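PDB 5TZ6: CurJ from Moorea producens 3L, which supplies a polyketide synthase dehydratase domain that probably performs a vinylogous dehydration in curacin biosynthesis, studied here as an engineered inactive variant bound to a small ligand. Local coordinates for residues A156-K161 / W260-G265; R174-G179 / A300-L305; E186-W189 / E194-C197; S224-V229 / N237-P242. The protein carries 1 engineered substitution. All coordinates share one frame; numbering follows the deposited sequence.

Contact 1. Residues A156-K161 / W260-G265; sequences ARCSQK and WCYTCG
The guanidinium of R157 overlaps the phenol end of Y262. The two flat groups are almost parallel, with planes 10° apart, but they are offset. Y262 OH therefore lies over one face of the guanidinium, and NH1 approaches the ring obliquely. R157 NH1 comes to 3.2 Å from Y262 OH. This is close contact without a hydrogen bond, because the angle is poor. R157 NH1 is also 3.8 Å from Y262 CZ. A bend at chi3 (-60°) in the R157 side chain turns the guanidinium across the tyrosine, and the two side chains cross at about a right angle. C158 comes to the same ring at its edge. Its SG is 4.2 Å from Y262 CE1. The same SG is 5.5 Å from the ring centroid and sits near the ring plane, which makes this a sulfur-aromatic contact of the edge type. Y262 extends from strand 258-267 toward 156-161 with CG anti to the backbone N (chi1 175°). That rotamer brings the hydroxyl to the end of helix 151-157, where C158 is the first residue to leave helical backbone angles. I154 of the same helix also packs on the tyrosine. The hydroxyl has a stronger partner outside the two segments, a hydrogen bond with OE2 of E194. Y262 thus holds the carboxylate, and R157 adds only a weak, long-range charge through NE. The E194 bond ties the hydroxyl end of Y262 down beside the helix end, and the two neighbours would probably help to keep E194 ionised.

Contact 2. Residues R174-G179 / A300-L305; sequences RQIHLG and ANPKIL
N301 O, next to the proline that meets I176, receives two backbone bonds. The first, from I304 N, is 2.8 Å long. The second, from L305 N, is weak at 3.5 Å. The side chain of N301 also bonds back to the chain. Its OD1 accepts from K303 N at 2.9 Å, with the donor tilted 24° from the carbonyl plane. N301 is thus the N-cap of helix 302-305, and P302 is the first residue of that helix. The proline ring faces 174-179. Its CG rests 3.6 Å from I176 CD1, and the two side chains cross at about a right angle. I176 holds CG1 anti to its carbonyl carbon (chi1 -61°), which sends CD1 to the proline. The other approach is polar to apolar, with R174 O 4.0 Å from P302 CG. The R174 guanidinium turns elsewhere and bonds through NE to E238 O. Q175, with positive phi, is the C-prime residue of a Schellman motif that ends helix 164-173. P302 and L305 both touch the bound hydroxy-acid. The first turn of a capped helix thus packs on the start of strand 176-178, just after a Schellman helix end, beside the ligand pocket of this hot-dog-family dehydratase.

Contact 3. Residues E186-W189 / E194-C197; sequences EQVW and EVLC
With chi1 at -176°, V188 puts CG1 anti to its backbone N, and V195 places CG2 in the same relation through chi1 67°. The two methyls meet at 3.6 Å, V188 CG1 to V195 CG2. On the same face V188 CG2 touches C197 SG at 4.1 Å. W189 and L196 share the other face and form an antiparallel hydrogen-bonded pair. W189 N donates to L196 O at 2.9 Å. The return bond, from L196 N to W189 O, is also 2.9 Å. This is the beta hairpin of strands 185-190 and 194-200. Its segments 186-189 and 194-197 run antiparallel, with 157° between their directions. V188 and C197 form the non-hydrogen-bonded pair. A classic bulge interrupts the pattern where E186 and Q187 both face Q198. Q187 O stays close to C197 CA, at 3.2 Å, in a CA-H...O contact. The indole of W189 turns its edge to the partner strand. Its CE3 lies 3.3 Å from L196 O, with that oxygen in the ring plane. L196 O thus has the W189 amide and the indole edge as neighbours. L196 CD2 adds an apolar contact to W189 CE3 at 4.1 Å. I154 and Q155 of helix 151-157 also pack on L196.

Contact 4. Residues S224-V229 / N237-P242; sequences SIIALV and NETFVP. With 7OD ((2E,5R)-5-hydroxy-2-methylhept-2-enoic acid), chain C.
I225 is the first residue of 224-229 to reach the other segment, with CD1 4.1 Å from F240 CB. The two side chains cross at about a right angle. I226 follows with chi1 -70°, which sets CG1 anti to the carbonyl carbon and lets CD1 swing in to T239. There CD1 comes within 3.6 Å of T239 OG1. That hydroxyl has its own hydrogen bond, with NE2 of H170. Backbone bonds from residue i+3 to i hold the turns together: A227 N to S224 O, L228 N to I225 O and V229 N to I226 O. These turns continue the chain beyond helix 215-223 and pack on the start of strand 239-250, within the hot-dog domain. At the end of the segment V229 CG1 meets F240 CE2 at 3.8 Å and approaches the ring obliquely. F275 of strand 274-282 also touches I225 and V229. Further along the strand, V241 and P242 meet the ligand. The V241 side chain points away from 224-229, and its CG1 lies 3.6 Å from CAC of the bound acid. P242 CD is 3.5 Å from CAE of the ligand. D219, on helix 215-223, hydrogen-bonds the ligand through OD1.

All four contacts lie in the C-terminal half of the chain, in one hot-dog region. Their first segments come in the order 1, 2, 3, 4. Contacts 3 and 4 fall between the two segments of contact 1 and of contact 2, while contacts 1 and 2 alternate. Contacts 1 and 3, centres about 5 Å apart, lie on neighbouring strands: 258-267 beside 194-200, and 160-162 beside 185-190. V195 of contact 3 packs on A227 and L228 of contact 4, and T263 OG1 of contact 1 hydrogen-bonds S224 OG. Contact 2, about 11 Å from contact 4 between centres, joins it through A300 and T239. The series runs from the hairpin to the ligand pocket, which contacts 2 and 4 line.

Contact 1. Residues A156-K161 / W260-G265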
loop_
_atom_site.group_PDB
_atom_site.type_symbol
_atom_site.label_atom_id
_atom_site.label_comp_id
_atom_site.label_asym_id
_atom_site.label_seq_id
_atom_site.Cartn_x
_atom_site.Cartn_y
_atom_site.Cartn_z
ATOM N N ALA A 156 7.204 21.877 44.125
ATOM C CA ALA A 156 7.826 22.038 45.433
ATOM C C ALA A 156 9.091 21.201 45.574
ATOM O O ALA A 156 10.076 21.663 46.160
ATOM C CB ALA A 156 6.828 21.669 46.534
ATOM N N ARG A 157 9.078 19.968 45.064
ATOM C CA ARG A 157 10.270 19.128 45.102
ATOM C C ARG A 157 11.331 19.573 44.103
ATOM O O ARG A 157 12.518 19.306 44.316
ATOM C CB ARG A 157 9.899 17.667 44.843
ATOM C CG ARG A 157 9.075 17.038 45.953
ATOM C CD ARG A 157 8.841 15.563 45.707
ATOM N NE ARG A 157 8.126 15.334 44.458
ATOM C CZ ARG A 157 7.384 14.260 44.212
ATOM N NH1 ARG A 157 6.767 14.130 43.046
ATOM N NH2 ARG A 157 7.254 13.318 45.137
ATOM N N CYS A 158 10.937 20.249 43.032
ATOM C CA CYS A 158 11.858 20.674 41.983
ATOM C C CYS A 158 11.897 22.193 42.003
ATOM O O CYS A 158 11.019 22.853 41.440
ATOM C CB CYS A 158 11.413 20.151 40.621
ATOM S SG CYS A 158 11.015 18.392 40.579
ATOM N N SER A 159 12.913 22.750 42.656
ATOM C CA SER A 159 12.982 24.191 42.818
ATOM C C SER A 159 14.302 24.818 42.386
ATOM O O SER A 159 14.413 26.046 42.432
ATOM C CB SER A 159 12.692 24.573 44.279
ATOM O OG SER A 159 13.550 23.884 45.171
ATOM N N GLN A 160 15.293 24.038 41.955
ATOM C CA GLN A 160 16.546 24.641 41.498
ATOM C C GLN A 160 16.423 24.931 40.006
ATOM O O GLN A 160 16.687 24.068 39.169
ATOM C CB GLN A 160 17.742 23.749 41.800
ATOM C CG GLN A 160 19.028 24.284 41.196
ATOM C CD GLN A 160 20.215 23.379 41.430
ATOM O OE1 GLN A 160 20.186 22.507 42.298
ATOM N NE2 GLN A 160 21.271 23.581 40.651
ATOM N N LYS A 161 16.041 26.160 39.671
ATOM C CA LYS A 161 15.963 26.561 38.273
ATOM C C LYS A 161 17.332 26.487 37.606
ATOM O O LYS A 161 18.345 26.880 38.188
ATOM C CB LYS A 161 15.396 27.975 38.153
ATOM C CG LYS A 161 15.085 28.375 36.724
ATOM C CD LYS A 161 14.297 29.672 36.669
ATOM C CE LYS A 161 14.007 30.084 35.235
ATOM N NZ LYS A 161 13.188 29.059 34.528
ATOM N N TRP A 260 3.902 20.238 30.542
ATOM C CA TRP A 260 4.847 19.978 31.618
ATOM C C TRP A 260 5.362 18.552 31.495
ATOM O O TRP A 260 4.600 17.638 31.175
ATOM C CB TRP A 260 4.206 20.179 32.992
ATOM C CG TRP A 260 3.812 21.598 33.290
ATOM C CD1 TRP A 260 2.566 22.143 33.171
ATOM C CD2 TRP A 260 4.664 22.647 33.769
ATOM N NE1 TRP A 260 2.591 23.466 33.540
ATOM C CE2 TRP A 260 3.866 23.800 33.914
ATOM C CE3 TRP A 260 6.022 22.725 34.091
ATOM C CZ2 TRP A 260 4.380 25.011 34.365
ATOM C CZ3 TRP A 260 6.531 23.925 34.539
ATOM C CH2 TRP A 260 5.712 25.055 34.670
ATOM N N CYS A 261 6.653 18.363 31.761
ATOM C CA CYS A 261 7.290 17.057 31.665
ATOM C C CYS A 261 8.041 16.769 32.958
ATOM O O CYS A 261 9.036 17.434 33.260
ATOM C CB CYS A 261 8.237 16.992 30.470
ATOM S SG CYS A 261 9.091 15.418 30.367
ATOM N N TYR A 262 7.591 15.762 33.698
ATOM C CA TYR A 262 8.207 15.361 34.954
ATOM C C TYR A 262 8.959 14.056 34.745
ATOM O O TYR A 262 8.410 13.102 34.198
ATOM C CB TYR A 262 7.152 15.201 36.046
ATOM C CG TYR A 262 7.679 14.673 37.363
ATOM C CD1 TYR A 262 8.670 15.351 38.059
ATOM C CD2 TYR A 262 7.157 13.511 37.926
ATOM C CE1 TYR A 262 9.147 14.875 39.267
ATOM C CE2 TYR A 262 7.624 13.029 39.137
ATOM C CZ TYR A 262 8.620 13.714 39.802
ATOM O OH TYR A 262 9.092 13.241 41.005
ATOM N N THR A 263 10.217 14.025 35.162
ATOM C CA THR A 263 11.082 12.874 34.955
ATOM C C THR A 263 11.775 12.540 36.262
ATOM O O THR A 263 12.140 13.440 37.024
ATOM C CB THR A 263 12.148 13.139 33.874
ATOM O OG1 THR A 263 11.519 13.412 32.615
ATOM C CG2 THR A 263 13.071 11.938 33.730
ATOM N N CYS A 264 11.946 11.250 36.529
ATOM C CA CYS A 264 12.769 10.830 37.656
ATOM C C CYS A 264 13.520 9.570 37.270
ATOM O O CYS A 264 13.051 8.780 36.452
ATOM C CB CYS A 264 11.943 10.603 38.930
ATOM S SG CYS A 264 10.312 9.917 38.651
ATOM N N GLY A 265 14.699 9.398 37.842
ATOM C CA GLY A 265 15.533 8.276 37.470
ATOM C C GLY A 265 16.963 8.484 37.916
ATOM O O GLY A 265 17.322 9.512 38.493
#

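Contact 2. Residues R174-G179 / A300-L305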
loop_
_atom_site.group_PDB
_atom_site.type_symbol
_atom_site.label_atom_id
_atom_site.label_comp_id
_atom_site.label_asym_id
_atom_site.label_seq_id
_atom_site.Cartn_x
_atom_site.Cartn_y
_atom_site.Cartn_z
ATOM N N ARG A 174 28.420 16.772 22.065
ATOM C CA ARG A 174 28.500 15.413 21.550
ATOM C C ARG A 174 28.206 15.333 20.058
ATOM O O ARG A 174 27.986 14.234 19.541
ATOM C CB ARG A 174 27.547 14.488 22.317
ATOM C CG ARG A 174 28.128 13.967 23.626
ATOM C CD ARG A 174 27.985 14.989 24.745
ATOM N NE ARG A 174 28.550 14.497 26.000
ATOM C CZ ARG A 174 28.807 15.266 27.055
ATOM N NH1 ARG A 174 28.539 16.564 27.009
ATOM N NH2 ARG A 174 29.331 14.740 28.154
ATOM N N GLN A 175 28.190 16.467 19.361
ATOM C CA GLN A 175 27.881 16.539 17.936
ATOM C C GLN A 175 26.426 16.222 17.641
ATOM O O GLN A 175 26.094 15.817 16.524
ATOM C CB GLN A 175 28.783 15.612 17.116
ATOM C CG GLN A 175 30.235 15.740 17.476
ATOM C CD GLN A 175 30.688 17.174 17.470
ATOM O OE1 GLN A 175 30.324 17.953 16.584
ATOM N NE2 GLN A 175 31.459 17.548 18.478
ATOM N N ILE A 176 25.547 16.375 18.624
ATOM C CA ILE A 176 24.110 16.264 18.413
ATOM C C ILE A 176 23.577 17.690 18.356
ATOM O O ILE A 176 23.317 18.318 19.387
ATOM C CB ILE A 176 23.427 15.427 19.497
ATOM C CG1 ILE A 176 23.993 14.007 19.495
ATOM C CG2 ILE A 176 21.932 15.376 19.249
ATOM C CD1 ILE A 176 23.533 13.164 20.657
ATOM N N HIS A 177 23.429 18.198 17.135
ATOM C CA HIS A 177 23.036 19.578 16.872
ATOM C C HIS A 177 21.525 19.605 16.659
ATOM O O HIS A 177 21.020 19.126 15.631
ATOM C CB HIS A 177 23.772 20.109 15.644
ATOM C CG HIS A 177 25.250 20.260 15.831
ATOM N ND1 HIS A 177 26.066 20.815 14.869
ATOM C CD2 HIS A 177 26.053 19.966 16.881
ATOM C CE1 HIS A 177 27.312 20.838 15.309
ATOM N NE2 HIS A 177 27.331 20.332 16.529
ATOM N N LEU A 178 20.807 20.165 17.631
ATOM C CA LEU A 178 19.352 20.254 17.595
ATOM C C LEU A 178 18.939 21.604 17.024
ATOM O O LEU A 178 19.332 22.651 17.550
ATOM C CB LEU A 178 18.766 20.077 18.997
ATOM C CG LEU A 178 18.948 18.738 19.721
ATOM C CD1 LEU A 178 18.317 18.790 21.104
ATOM C CD2 LEU A 178 18.381 17.570 18.922
ATOM N N GLY A 179 18.132 21.585 15.969
ATOM C CA GLY A 179 17.587 22.809 15.421
ATOM C C GLY A 179 16.443 23.339 16.272
ATOM O O GLY A 179 16.175 22.871 17.380
ATOM N N ALA A 300 26.767 6.142 24.855
ATOM C CA ALA A 300 27.221 5.749 23.532
ATOM C C ALA A 300 27.772 6.961 22.798
ATOM O O ALA A 300 27.427 8.107 23.099
ATOM C CB ALA A 300 26.094 5.101 22.723
ATOM N N ASN A 301 28.641 6.685 21.838
ATOM C CA ASN A 301 29.116 7.706 20.924
ATOM C C ASN A 301 28.179 7.748 19.727
ATOM O O ASN A 301 28.102 6.758 18.987
ATOM C CB ASN A 301 30.532 7.401 20.473
ATOM C CG ASN A 301 31.136 8.514 19.635
ATOM O OD1 ASN A 301 30.451 9.144 18.825
ATOM N ND2 ASN A 301 32.432 8.753 19.819
ATOM N N PRO A 302 27.453 8.843 19.499
ATOM C CA PRO A 302 26.473 8.843 18.401
ATOM C C PRO A 302 27.086 8.512 17.058
ATOM O O PRO A 302 26.384 7.977 16.177
ATOM C CB PRO A 302 25.914 10.273 18.434
ATOM C CG PRO A 302 26.111 10.711 19.858
ATOM C CD PRO A 302 27.435 10.105 20.259
ATOM N N LYS A 303 28.388 8.760 16.889
ATOM C CA LYS A 303 29.055 8.360 15.658
ATOM C C LYS A 303 28.878 6.871 15.401
ATOM O O LYS A 303 28.595 6.458 14.270
ATOM C CB LYS A 303 30.545 8.692 15.719
ATOM C CG LYS A 303 31.263 8.306 14.434
ATOM C CD LYS A 303 32.776 8.186 14.591
ATOM C CE LYS A 303 33.438 9.498 14.949
ATOM N NZ LYS A 303 34.926 9.345 14.997
ATOM N N ILE A 304 29.030 6.047 16.443
ATOM C CA ILE A 304 28.993 4.604 16.233
ATOM C C ILE A 304 27.570 4.140 15.971
ATOM O O ILE A 304 27.353 3.179 15.222
ATOM C CB ILE A 304 29.624 3.863 17.427
ATOM C CG1 ILE A 304 30.872 4.600 17.922
ATOM C CG2 ILE A 304 29.976 2.430 17.036
ATOM C CD1 ILE A 304 31.993 4.662 16.906
ATOM N N LEU A 305 26.578 4.814 16.558
ATOM C CA LEU A 305 25.197 4.508 16.211
ATOM C C LEU A 305 24.928 4.799 14.745
ATOM O O LEU A 305 24.145 4.088 14.108
ATOM C CB LEU A 305 24.226 5.286 17.097
ATOM C CG LEU A 305 23.790 4.590 18.392
ATOM C CD1 LEU A 305 24.989 4.098 19.196
ATOM C CD2 LEU A 305 22.918 5.518 19.232
#

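Contact 3. Residues E186-W189 / E194-C197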
loop_
_atom_site.group_PDB
_atom_site.type_symbol
_atom_site.label_atom_id
_atom_site.label_comp_id
_atom_site.label_asym_id
_atom_site.label_seq_id
_atom_site.Cartn_x
_atom_site.Cartn_y
_atom_site.Cartn_z
ATOM N N GLU A 186 11.515 24.971 27.420
ATOM C CA GLU A 186 11.750 26.374 27.724
ATOM C C GLU A 186 12.275 26.591 29.133
ATOM O O GLU A 186 13.054 27.526 29.352
ATOM C CB GLU A 186 10.466 27.187 27.547
ATOM C CG GLU A 186 9.998 27.326 26.113
ATOM C CD GLU A 186 10.288 28.702 25.550
ATOM O OE1 GLU A 186 9.687 29.683 26.042
ATOM O OE2 GLU A 186 11.119 28.806 24.622
ATOM N N GLN A 187 11.882 25.763 30.102
ATOM C CA GLN A 187 12.335 26.004 31.467
ATOM C C GLN A 187 12.611 24.681 32.162
ATOM O O GLN A 187 12.021 23.654 31.820
ATOM C CB GLN A 187 11.304 26.816 32.256
ATOM C CG GLN A 187 11.317 28.289 31.924
ATOM C CD GLN A 187 10.432 29.090 32.849
ATOM O OE1 GLN A 187 10.911 29.881 33.663
ATOM N NE2 GLN A 187 9.126 28.875 32.742
ATOM N N VAL A 188 13.513 24.710 33.143
ATOM C CA VAL A 188 13.961 23.484 33.798
ATOM C C VAL A 188 14.146 23.733 35.287
ATOM O O VAL A 188 14.819 24.689 35.688
ATOM C CB VAL A 188 15.264 22.950 33.175
ATOM C CG1 VAL A 188 15.654 21.612 33.807
ATOM C CG2 VAL A 188 15.098 22.797 31.671
ATOM N N TRP A 189 13.570 22.852 36.103
ATOM C CA TRP A 189 13.717 22.884 37.552
ATOM C C TRP A 189 14.241 21.536 38.012
ATOM O O TRP A 189 13.639 20.499 37.713
ATOM C CB TRP A 189 12.388 23.190 38.240
ATOM C CG TRP A 189 11.918 24.570 38.003
ATOM C CD1 TRP A 189 12.182 25.669 38.762
ATOM C CD2 TRP A 189 11.083 25.008 36.930
ATOM N NE1 TRP A 189 11.566 26.772 38.224
ATOM C CE2 TRP A 189 10.883 26.392 37.098
ATOM C CE3 TRP A 189 10.486 24.364 35.842
ATOM C CZ2 TRP A 189 10.112 27.146 36.218
ATOM C CZ3 TRP A 189 9.720 25.113 34.969
ATOM C CH2 TRP A 189 9.538 26.491 35.162
ATOM N N GLU A 194 15.169 14.138 40.304
ATOM C CA GLU A 194 13.957 14.398 39.542
ATOM C C GLU A 194 14.091 15.757 38.867
ATOM O O GLU A 194 14.836 16.624 39.331
ATOM C CB GLU A 194 12.703 14.332 40.435
ATOM C CG GLU A 194 12.661 15.373 41.546
ATOM C CD GLU A 194 11.822 14.926 42.738
ATOM O OE1 GLU A 194 12.105 15.378 43.872
ATOM O OE2 GLU A 194 10.890 14.116 42.546
ATOM N N VAL A 195 13.370 15.935 37.765
ATOM C CA VAL A 195 13.428 17.168 36.991
ATOM C C VAL A 195 12.043 17.474 36.441
ATOM O O VAL A 195 11.306 16.566 36.040
ATOM C CB VAL A 195 14.458 17.079 35.844
ATOM C CG1 VAL A 195 14.001 16.077 34.798
ATOM C CG2 VAL A 195 14.675 18.451 35.211
ATOM N N LEU A 196 11.705 18.762 36.410
ATOM C CA LEU A 196 10.450 19.260 35.862
ATOM C C LEU A 196 10.761 20.272 34.771
ATOM O O LEU A 196 11.386 21.304 35.037
ATOM C CB LEU A 196 9.584 19.898 36.952
ATOM C CG LEU A 196 8.363 20.687 36.467
ATOM C CD1 LEU A 196 7.245 19.756 36.047
ATOM C CD2 LEU A 196 7.880 21.661 37.538
ATOM N N CYS A 197 10.357 19.960 33.546
ATOM C CA CYS A 197 10.577 20.827 32.398
ATOM C C CYS A 197 9.262 21.459 31.963
ATOM O O CYS A 197 8.237 20.776 31.868
ATOM C CB CYS A 197 11.187 20.051 31.233
ATOM S SG CYS A 197 12.809 19.363 31.585
#

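Contact 4. Residues S224-V229 / N237-P242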
loop_
_atom_site.group_PDB
_atom_site.type_symbol
_atom_site.label_atom_id
_atom_site.label_comp_id
_atom_site.label_asym_id
_atom_site.label_seq_id
_atom_site.Cartn_x
_atom_site.Cartn_y
_atom_site.Cartn_z
ATOM N N SER A 224 14.722 15.411 28.442
ATOM C CA SER A 224 14.674 15.825 29.840
ATOM C C SER A 224 15.683 15.063 30.694
ATOM O O SER A 224 16.233 15.624 31.647
ATOM C CB SER A 224 13.265 15.637 30.406
ATOM O OG SER A 224 12.860 14.280 30.342
ATOM N N ILE A 225 15.961 13.797 30.368
ATOM C CA ILE A 225 16.842 13.022 31.238
ATOM C C ILE A 225 18.239 13.609 31.242
ATOM O O ILE A 225 18.975 13.447 32.222
ATOM C CB ILE A 225 16.907 11.531 30.844
ATOM C CG1 ILE A 225 17.979 11.307 29.781
ATOM C CG2 ILE A 225 15.543 11.012 30.392
ATOM C CD1 ILE A 225 18.821 10.075 30.040
ATOM N N ILE A 226 18.618 14.316 30.178
ATOM C CA ILE A 226 19.944 14.911 30.130
ATOM C C ILE A 226 20.153 15.817 31.332
ATOM O O ILE A 226 21.285 15.994 31.798
ATOM C CB ILE A 226 20.130 15.685 28.811
ATOM C CG1 ILE A 226 20.220 14.723 27.624
ATOM C CG2 ILE A 226 21.351 16.609 28.892
ATOM C CD1 ILE A 226 21.319 13.686 27.754
ATOM N N ALA A 227 19.070 16.396 31.860
ATOM C CA ALA A 227 19.176 17.341 32.966
ATOM C C ALA A 227 19.568 16.683 34.280
ATOM O O ALA A 227 19.912 17.396 35.229
ATOM C CB ALA A 227 17.858 18.099 33.139
ATOM N N LEU A 228 19.547 15.357 34.358
ATOM C CA LEU A 228 19.989 14.653 35.552
ATOM C C LEU A 228 21.420 14.145 35.449
ATOM O O LEU A 228 21.892 13.485 36.378
ATOM C CB LEU A 228 19.051 13.480 35.847
ATOM C CG LEU A 228 17.560 13.803 35.828
ATOM C CD1 LEU A 228 16.746 12.527 35.921
ATOM C CD2 LEU A 228 17.199 14.747 36.967
ATOM N N VAL A 229 22.116 14.428 34.347
ATOM C CA VAL A 229 23.465 13.913 34.134
ATOM C C VAL A 229 24.399 15.018 33.651
ATOM O O VAL A 229 25.436 14.743 33.038
ATOM C CB VAL A 229 23.444 12.741 33.135
ATOM C CG1 VAL A 229 22.509 11.646 33.621
ATOM C CG2 VAL A 229 23.017 13.232 31.769
ATOM N N ASN A 237 32.905 12.318 24.511
ATOM C CA ASN A 237 32.317 11.927 23.234
ATOM C C ASN A 237 30.965 11.241 23.394
ATOM O O ASN A 237 30.224 11.130 22.409
ATOM C CB ASN A 237 33.252 11.002 22.456
ATOM C CG ASN A 237 34.418 11.740 21.840
ATOM O OD1 ASN A 237 34.373 12.958 21.690
ATOM N ND2 ASN A 237 35.463 11.006 21.463
ATOM N N GLU A 238 30.635 10.771 24.595
ATOM C CA GLU A 238 29.490 9.902 24.822
ATOM C C GLU A 238 28.367 10.633 25.545
ATOM O O GLU A 238 28.602 11.528 26.361
ATOM C CB GLU A 238 29.892 8.702 25.684
ATOM C CG GLU A 238 30.773 7.674 25.013
ATOM C CD GLU A 238 31.308 6.651 26.006
ATOM O OE1 GLU A 238 31.803 5.593 25.567
ATOM O OE2 GLU A 238 31.231 6.906 27.228
ATOM N N THR A 239 27.138 10.221 25.247
ATOM C CA THR A 239 25.971 10.629 26.012
ATOM C C THR A 239 25.029 9.439 26.114
ATOM O O THR A 239 25.210 8.423 25.438
ATOM C CB THR A 239 25.271 11.834 25.364
ATOM O OG1 THR A 239 24.242 12.318 26.237
ATOM C CG2 THR A 239 24.676 11.452 24.013
ATOM N N PHE A 240 24.011 9.566 26.966
ATOM C CA PHE A 240 23.008 8.515 27.100
ATOM C C PHE A 240 22.045 8.605 25.922
ATOM O O PHE A 240 21.388 9.631 25.731
ATOM C CB PHE A 240 22.260 8.638 28.429
ATOM C CG PHE A 240 23.104 8.318 29.638
ATOM C CD1 PHE A 240 23.379 7.004 29.983
ATOM C CD2 PHE A 240 23.628 9.333 30.428
ATOM C CE1 PHE A 240 24.161 6.703 31.089
ATOM C CE2 PHE A 240 24.413 9.040 31.536
ATOM C CZ PHE A 240 24.679 7.720 31.866
ATOM N N VAL A 241 21.963 7.539 25.135
ATOM C CA VAL A 241 21.070 7.499 23.980
ATOM C C VAL A 241 19.891 6.579 24.285
ATOM O O VAL A 241 20.069 5.535 24.931
ATOM C CB VAL A 241 21.814 7.059 22.712
ATOM C CG1 VAL A 241 20.888 7.139 21.506
ATOM C CG2 VAL A 241 23.033 7.938 22.505
ATOM N N PRO A 242 18.673 6.944 23.892
ATOM C CA PRO A 242 17.521 6.077 24.171
ATOM C C PRO A 242 17.739 4.691 23.592
ATOM O O PRO A 242 18.065 4.532 22.412
ATOM C CB PRO A 242 16.361 6.804 23.489
ATOM C CG PRO A 242 16.763 8.247 23.537
ATOM C CD PRO A 242 18.266 8.262 23.371
HETATM O OAB 7OD C . 21.887 9.875 18.490
HETATM C CAA 7OD C . 20.896 9.172 18.209
HETATM O OAI 7OD C . 20.982 8.307 17.308
HETATM C CAC 7OD C . 19.578 9.366 18.969
HETATM C CAK 7OD C . 18.361 8.496 18.615
HETATM C CAD 7OD C . 19.470 10.426 20.078
HETATM C CAE 7OD C . 18.128 10.582 20.812
HETATM C CAF 7OD C . 18.116 11.552 22.019
HETATM O OAH 7OD C . 17.454 12.761 21.636
HETATM C CAG 7OD C . 19.509 11.905 22.555
HETATM C CAJ 7OD C . 19.340 12.532 23.941
#